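Local coordinates for ABC transporter, substrate binding protein (Mannopine) (Agrobacterium fabrum, PDB 5L9S) that probably serves as the periplasmic substrate-binding protein of an ABC transporter, with mannopine as its likely ligand, captured here in the open form without ligand, at residues 82-85 against 86-90; 253-256 against 257-261; 275-278 against 279-282. All coordinates share one frame; numbering follows the deposited sequence.

Contact 2, at the end of helix 247-258, touches both of the others, its centre about 13 Å from that of contact 1 and about 12 Å from that of contact 3. All three are local contacts within helices and turns, yet they also meet one another across the fold. Contact 2 reaches contact 1 where I254 CG2 lies 3.7 Å from F84 CZ. It also meets contact 3, where P261 O is 3.3 Å from A280 CB. Contacts 1 and 3 do not meet; their nearest atoms are about 9 Å apart. All three belong to the solute-binding protein framework, and no ligand is bound.

Contact 1: 82-85 against 86-90; sequences SDFC and MQFIN
F84 turns the face of its ring toward the edge of F88 in an offset edge-to-face stack, with centroids 5.4 Å apart and planes at 64°. The closest atoms are F84 CZ and F88 CE2, 3.5 Å from each other, and CZ lies nearly in the plane of the F88 ring. The F84 side chain starts out pointing away from 86-90; with CG anti to the backbone N (chi1 161°), its far end nevertheless comes back to F88. On one face of F88 lies Q87 CG, 3.6 Å above the plane and displaced toward the rim. F84 sits on a short, weakly bonded helical turn, 82-85, and F88 on the loop that follows it, before strand 99-100. F88 N donates to C85 O over 3.2 Å, carrying the turn on into the loop, and a weaker bond runs from M86 N to D83 O. The M86 side chain runs past this turn, its CB 3.4 Å from D83 O. C85 ties the turn to the following strand through its disulfide with C99, while F84 and F88 also pack on helix 247-258, F84 against L251, F88 against E255 and L258.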
loop_
_atom_site.group_PDB
_atom_site.type_symbol
_atom_site.label_atom_id
_atom_site.label_comp_id
_atom_site.label_asym_id
_atom_site.label_seq_id
_atom_site.Cartn_x
_atom_site.Cartn_y
_atom_site.Cartn_z
ATOM N N SER A 82 -13.918 8.763 -12.337
ATOM C CA SER A 82 -13.554 10.172 -12.587
ATOM C C SER A 82 -14.704 11.189 -12.398
ATOM O O SER A 82 -14.514 12.185 -11.705
ATOM C CB SER A 82 -12.933 10.324 -13.974
ATOM O OG SER A 82 -11.713 9.605 -14.045
ATOM N N ASP A 83 -15.893 10.916 -12.956
ATOM C CA ASP A 83 -17.060 11.789 -12.784
ATOM C C ASP A 83 -17.513 11.857 -11.309
ATOM O O ASP A 83 -17.631 12.958 -10.767
ATOM C CB ASP A 83 -18.223 11.455 -13.757
ATOM C CG ASP A 83 -18.747 10.021 -13.857
ATOM O OD1 ASP A 83 -18.209 9.131 -13.141
ATOM O OD2 ASP A 83 -19.670 9.783 -14.676
ATOM N N PHE A 84 -17.709 10.684 -10.663
ATOM C CA PHE A 84 -18.098 10.526 -9.252
ATOM C C PHE A 84 -17.094 11.192 -8.285
ATOM O O PHE A 84 -17.489 11.753 -7.262
ATOM C CB PHE A 84 -18.247 9.021 -8.925
ATOM C CG PHE A 84 -18.213 8.642 -7.461
ATOM C CD1 PHE A 84 -19.377 8.623 -6.703
ATOM C CD2 PHE A 84 -17.016 8.291 -6.843
ATOM C CE1 PHE A 84 -19.345 8.276 -5.347
ATOM C CE2 PHE A 84 -16.983 7.961 -5.486
ATOM C CZ PHE A 84 -18.148 7.952 -4.748
ATOM N N CYS A 85 -15.803 11.085 -8.619
ATOM C CA CYS A 85 -14.636 11.578 -7.904
ATOM C C CYS A 85 -14.610 13.080 -7.651
ATOM O O CYS A 85 -13.990 13.522 -6.677
ATOM C CB CYS A 85 -13.379 11.138 -8.643
ATOM S SG CYS A 85 -13.113 9.347 -8.636
ATOM N N MET A 86 -15.211 13.856 -8.565
ATOM C CA MET A 86 -15.288 15.314 -8.548
ATOM C C MET A 86 -15.904 15.872 -7.271
ATOM O O MET A 86 -15.419 16.881 -6.763
ATOM C CB MET A 86 -16.039 15.823 -9.789
ATOM C CG MET A 86 -15.154 15.937 -11.011
ATOM S SD MET A 86 -16.054 16.015 -12.580
ATOM C CE MET A 86 -14.743 15.604 -13.707
ATOM N N GLN A 87 -16.931 15.174 -6.729
ATOM C CA GLN A 87 -17.668 15.540 -5.514
ATOM C C GLN A 87 -16.799 15.558 -4.238
ATOM O O GLN A 87 -17.239 16.086 -3.215
ATOM C CB GLN A 87 -18.922 14.654 -5.332
ATOM C CG GLN A 87 -18.684 13.342 -4.579
ATOM C CD GLN A 87 -19.934 12.528 -4.337
ATOM O OE1 GLN A 87 -19.955 11.320 -4.567
ATOM N NE2 GLN A 87 -20.994 13.151 -3.832
ATOM N N PHE A 88 -15.583 15.005 -4.294
ATOM C CA PHE A 88 -14.690 14.981 -3.139
ATOM C C PHE A 88 -13.618 16.090 -3.182
ATOM O O PHE A 88 -12.557 15.959 -2.556
ATOM C CB PHE A 88 -14.089 13.579 -2.949
ATOM C CG PHE A 88 -15.132 12.533 -2.647
ATOM C CD1 PHE A 88 -15.745 12.477 -1.400
ATOM C CD2 PHE A 88 -15.528 11.625 -3.617
ATOM C CE1 PHE A 88 -16.732 11.521 -1.126
ATOM C CE2 PHE A 88 -16.508 10.668 -3.339
ATOM C CZ PHE A 88 -17.104 10.621 -2.096
ATOM N N ILE A 89 -13.920 17.198 -3.904
ATOM C CA ILE A 89 -13.081 18.408 -4.025
ATOM C C ILE A 89 -13.885 19.607 -3.406
ATOM O O ILE A 89 -13.848 20.749 -3.864
ATOM C CB ILE A 89 -12.489 18.629 -5.473
ATOM C CG1 ILE A 89 -11.888 17.308 -6.088
ATOM C CG2 ILE A 89 -11.473 19.795 -5.534
ATOM C CD1 ILE A 89 -10.654 16.607 -5.327
ATOM N N ASN A 90 -14.635 19.265 -2.342
ATOM C CA ASN A 90 -15.439 20.105 -1.453
ATOM C C ASN A 90 -14.626 20.195 -0.152
ATOM O O ASN A 90 -14.872 21.055 0.696
ATOM C CB ASN A 90 -16.810 19.428 -1.170
ATOM C CG ASN A 90 -16.786 18.251 -0.197
ATOM O OD1 ASN A 90 -17.305 18.335 0.923
ATOM N ND2 ASN A 90 -16.179 17.131 -0.587
#

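Contact 2: 253-256 against 257-261; sequences LIEF and WLRNP
E255 and R259, one helical turn apart, are joined by a salt bridge in which OE2 of E255 lies 3.0 Å from NH2 of R259. This i to i+4 pair sits at the C-terminal end of helix 247-258, in the solute-binding protein fold. The hydrogen bond within the salt bridge is weak, with an N-H...O angle of 134°. The carboxylate approaches the guanidinium at its edge, near its plane, yet the two flat groups are turned 79° against each other. E255 reaches out with CG anti to its own N (chi1 -167°) and an extended chain, whereas R259 bends at chi3 to bring NH2 back. The second amino group, NH1 of R259, gives a weak hydrogen bond to Q87 O in the loop after 82-85. The backbone repeats the i to i+4 spacing: R259 N donates to E255 O over 2.9 Å, and L258 N to I254 O over 3.0 Å. The packing follows the same interval. I254 and L258 lie side by side, with CG2 of I254 4.0 Å from CD1 of L258. F256 and N260 also run alongside each other. N260 is the N-cap of helix 261-271, its OD1 accepting from A263 N; its other amide atom, ND2, stands over one face of the F256 ring, 4.1 Å from CZ.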
loop_
_atom_site.group_PDB
_atom_site.type_symbol
_atom_site.label_atom_id
_atom_site.label_comp_id
_atom_site.label_asym_id
_atom_site.label_seq_id
_atom_site.Cartn_x
_atom_site.Cartn_y
_atom_site.Cartn_z
ATOM N N LEU A 253 -21.892 3.314 -0.600
ATOM C CA LEU A 253 -20.984 2.589 0.283
ATOM C C LEU A 253 -19.587 3.201 0.196
ATOM O O LEU A 253 -18.919 3.330 1.230
ATOM C CB LEU A 253 -20.982 1.076 -0.030
ATOM C CG LEU A 253 -20.090 0.186 0.841
ATOM C CD1 LEU A 253 -20.508 0.202 2.285
ATOM C CD2 LEU A 253 -20.081 -1.210 0.342
ATOM N N ILE A 254 -19.169 3.615 -1.029
ATOM C CA ILE A 254 -17.886 4.282 -1.266
ATOM C C ILE A 254 -17.878 5.661 -0.583
ATOM O O ILE A 254 -16.958 5.951 0.182
ATOM C CB ILE A 254 -17.558 4.376 -2.778
ATOM C CG1 ILE A 254 -17.336 2.975 -3.390
ATOM C CG2 ILE A 254 -16.328 5.284 -3.004
ATOM C CD1 ILE A 254 -16.888 2.983 -4.876
ATOM N N GLU A 255 -18.914 6.496 -0.859
ATOM C CA GLU A 255 -19.102 7.839 -0.293
ATOM C C GLU A 255 -19.086 7.773 1.228
ATOM O O GLU A 255 -18.451 8.626 1.862
ATOM C CB GLU A 255 -20.427 8.460 -0.784
ATOM C CG GLU A 255 -20.568 9.954 -0.505
ATOM C CD GLU A 255 -21.923 10.596 -0.748
ATOM O OE1 GLU A 255 -22.679 10.124 -1.631
ATOM O OE2 GLU A 255 -22.211 11.610 -0.072
ATOM N N PHE A 256 -19.749 6.729 1.803
ATOM C CA PHE A 256 -19.807 6.478 3.249
ATOM C C PHE A 256 -18.414 6.388 3.846
ATOM O O PHE A 256 -18.179 6.964 4.894
ATOM C CB PHE A 256 -20.614 5.199 3.591
ATOM C CG PHE A 256 -20.850 4.991 5.076
ATOM C CD1 PHE A 256 -21.883 5.653 5.734
ATOM C CD2 PHE A 256 -20.026 4.154 5.819
ATOM C CE1 PHE A 256 -22.080 5.484 7.106
ATOM C CE2 PHE A 256 -20.228 3.983 7.192
ATOM C CZ PHE A 256 -21.258 4.643 7.825
ATOM N N TRP A 257 -17.512 5.652 3.187
ATOM C CA TRP A 257 -16.130 5.460 3.605
ATOM C C TRP A 257 -15.337 6.752 3.495
ATOM O O TRP A 257 -14.706 7.160 4.473
ATOM C CB TRP A 257 -15.469 4.346 2.769
ATOM C CG TRP A 257 -13.997 4.204 3.023
ATOM C CD1 TRP A 257 -12.975 4.719 2.271
ATOM C CD2 TRP A 257 -13.388 3.562 4.142
ATOM N NE1 TRP A 257 -11.769 4.452 2.865
ATOM C CE2 TRP A 257 -11.988 3.735 4.013
ATOM C CE3 TRP A 257 -13.889 2.866 5.258
ATOM C CZ2 TRP A 257 -11.079 3.195 4.932
ATOM C CZ3 TRP A 257 -12.989 2.314 6.156
ATOM C CH2 TRP A 257 -11.599 2.451 5.971
ATOM N N LEU A 258 -15.339 7.381 2.302
ATOM C CA LEU A 258 -14.554 8.599 2.074
ATOM C C LEU A 258 -14.942 9.785 2.979
ATOM O O LEU A 258 -14.066 10.559 3.398
ATOM C CB LEU A 258 -14.570 9.007 0.590
ATOM C CG LEU A 258 -13.757 8.110 -0.329
ATOM C CD1 LEU A 258 -14.070 8.405 -1.774
ATOM C CD2 LEU A 258 -12.214 8.189 -0.012
ATOM N N ARG A 259 -16.240 9.897 3.305
ATOM C CA ARG A 259 -16.763 10.991 4.121
ATOM C C ARG A 259 -16.808 10.693 5.625
ATOM O O ARG A 259 -17.186 11.582 6.390
ATOM C CB ARG A 259 -18.147 11.431 3.599
ATOM C CG ARG A 259 -18.113 11.971 2.169
ATOM C CD ARG A 259 -19.245 12.914 1.866
ATOM N NE ARG A 259 -18.790 14.030 1.028
ATOM C CZ ARG A 259 -19.050 14.147 -0.268
ATOM N NH1 ARG A 259 -18.593 15.186 -0.949
ATOM N NH2 ARG A 259 -19.791 13.239 -0.889
ATOM N N ASN A 260 -16.391 9.479 6.055
ATOM C CA ASN A 260 -16.418 9.080 7.469
ATOM C C ASN A 260 -15.027 8.885 8.109
ATOM O O ASN A 260 -14.519 7.768 8.115
ATOM C CB ASN A 260 -17.294 7.831 7.678
ATOM C CG ASN A 260 -17.940 7.755 9.042
ATOM O OD1 ASN A 260 -17.299 7.529 10.076
ATOM N ND2 ASN A 260 -19.239 7.979 9.073
ATOM N N PRO A 261 -14.402 9.935 8.697
ATOM C CA PRO A 261 -13.075 9.750 9.317
ATOM C C PRO A 261 -13.057 8.739 10.473
ATOM O O PRO A 261 -12.036 8.081 10.679
ATOM C CB PRO A 261 -12.693 11.168 9.770
ATOM C CG PRO A 261 -13.536 12.081 8.939
ATOM C CD PRO A 261 -14.829 11.350 8.777
#

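Contact 3: 275-278 against 279-282; sequences PPSQ and KAIS
An N-cap opens helix 278-283, where S277 holds the first turn from the loop that follows helix 261-271. Its OG accepts a weak hydrogen bond from A280 N over 3.3 Å, and with OG anti to the backbone N (chi1 172°) the hydroxyl is carried toward the amide of A280. S277 is gripped from outside as well: OG is hydrogen-bonded to D93 OD2, and the other carboxylate oxygen of D93, OD1, accepts from K279 N. An acidic side chain at the start of a helix would be expected to sit favourably against the positive end of the helix dipole. The backbone oxygen of S277 takes I281 N at 3.3 Å. Beside these polar bonds lies an apolar corner. P275 reaches toward the helix with its ring, CG meeting A280 CB at 3.6 Å, while CD lies 3.7 Å from I281 CG1; the proline and isoleucine side chains cross at a slant. P275 also packs on Q264 and C268 of helix 261-271, wedging between the two helices. One turn along, S282 OG folds back on its own helix and donates to K279 O over 2.8 Å.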
loop_
_atom_site.group_PDB
_atom_site.type_symbol
_atom_site.label_atom_id
_atom_site.label_comp_id
_atom_site.label_asym_id
_atom_site.label_seq_id
_atom_site.Cartn_x
_atom_site.Cartn_y
_atom_site.Cartn_z
ATOM N N PRO A 275 -5.077 5.817 6.644
ATOM C CA PRO A 275 -6.338 6.088 5.923
ATOM C C PRO A 275 -6.199 7.296 4.985
ATOM O O PRO A 275 -5.311 8.130 5.247
ATOM C CB PRO A 275 -7.350 6.350 7.056
ATOM C CG PRO A 275 -6.540 6.850 8.174
ATOM C CD PRO A 275 -5.147 6.281 8.045
ATOM N N PRO A 276 -7.062 7.446 3.924
ATOM C CA PRO A 276 -6.918 8.602 3.018
ATOM C C PRO A 276 -7.270 9.970 3.618
ATOM O O PRO A 276 -6.902 10.980 3.049
ATOM C CB PRO A 276 -7.840 8.234 1.843
ATOM C CG PRO A 276 -8.898 7.397 2.453
ATOM C CD PRO A 276 -8.147 6.558 3.453
ATOM N N SER A 277 -8.018 9.997 4.733
ATOM C CA SER A 277 -8.449 11.212 5.412
ATOM C C SER A 277 -7.379 11.698 6.384
ATOM O O SER A 277 -6.831 10.913 7.148
ATOM C CB SER A 277 -9.780 10.965 6.127
ATOM O OG SER A 277 -10.198 12.030 6.962
ATOM N N GLN A 278 -7.080 12.992 6.353
ATOM C CA GLN A 278 -6.121 13.619 7.264
ATOM C C GLN A 278 -6.691 13.693 8.696
ATOM O O GLN A 278 -5.932 13.549 9.666
ATOM C CB GLN A 278 -5.727 14.988 6.737
ATOM C CG GLN A 278 -4.918 14.855 5.452
ATOM C CD GLN A 278 -4.383 16.172 4.993
ATOM O OE1 GLN A 278 -3.478 16.754 5.616
ATOM N NE2 GLN A 278 -4.946 16.677 3.903
ATOM N N LYS A 279 -8.028 13.857 8.810
ATOM C CA LYS A 279 -8.747 13.878 10.071
ATOM C C LYS A 279 -8.680 12.511 10.714
ATOM O O LYS A 279 -8.463 12.451 11.919
ATOM C CB LYS A 279 -10.221 14.320 9.880
ATOM C CG LYS A 279 -10.954 14.684 11.172
ATOM C CD LYS A 279 -11.833 15.914 10.987
ATOM C CE LYS A 279 -11.874 16.771 12.241
ATOM N NZ LYS A 279 -12.898 16.313 13.218
ATOM N N ALA A 280 -8.862 11.420 9.924
ATOM C CA ALA A 280 -8.809 10.031 10.395
ATOM C C ALA A 280 -7.427 9.698 10.949
ATOM O O ALA A 280 -7.367 9.088 12.011
ATOM C CB ALA A 280 -9.191 9.067 9.280
ATOM N N ILE A 281 -6.323 10.143 10.273
ATOM C CA ILE A 281 -4.938 9.948 10.723
ATOM C C ILE A 281 -4.756 10.518 12.144
ATOM O O ILE A 281 -4.236 9.829 13.023
ATOM C CB ILE A 281 -3.857 10.524 9.733
ATOM C CG1 ILE A 281 -3.756 9.711 8.441
ATOM C CG2 ILE A 281 -2.472 10.622 10.391
ATOM C CD1 ILE A 281 -3.253 10.487 7.221
ATOM N N SER A 282 -5.185 11.765 12.360
ATOM C CA SER A 282 -5.044 12.448 13.643
ATOM C C SER A 282 -6.016 11.936 14.724
ATOM O O SER A 282 -5.719 12.046 15.915
ATOM C CB SER A 282 -5.218 13.946 13.445
ATOM O OG SER A 282 -6.528 14.227 12.986
#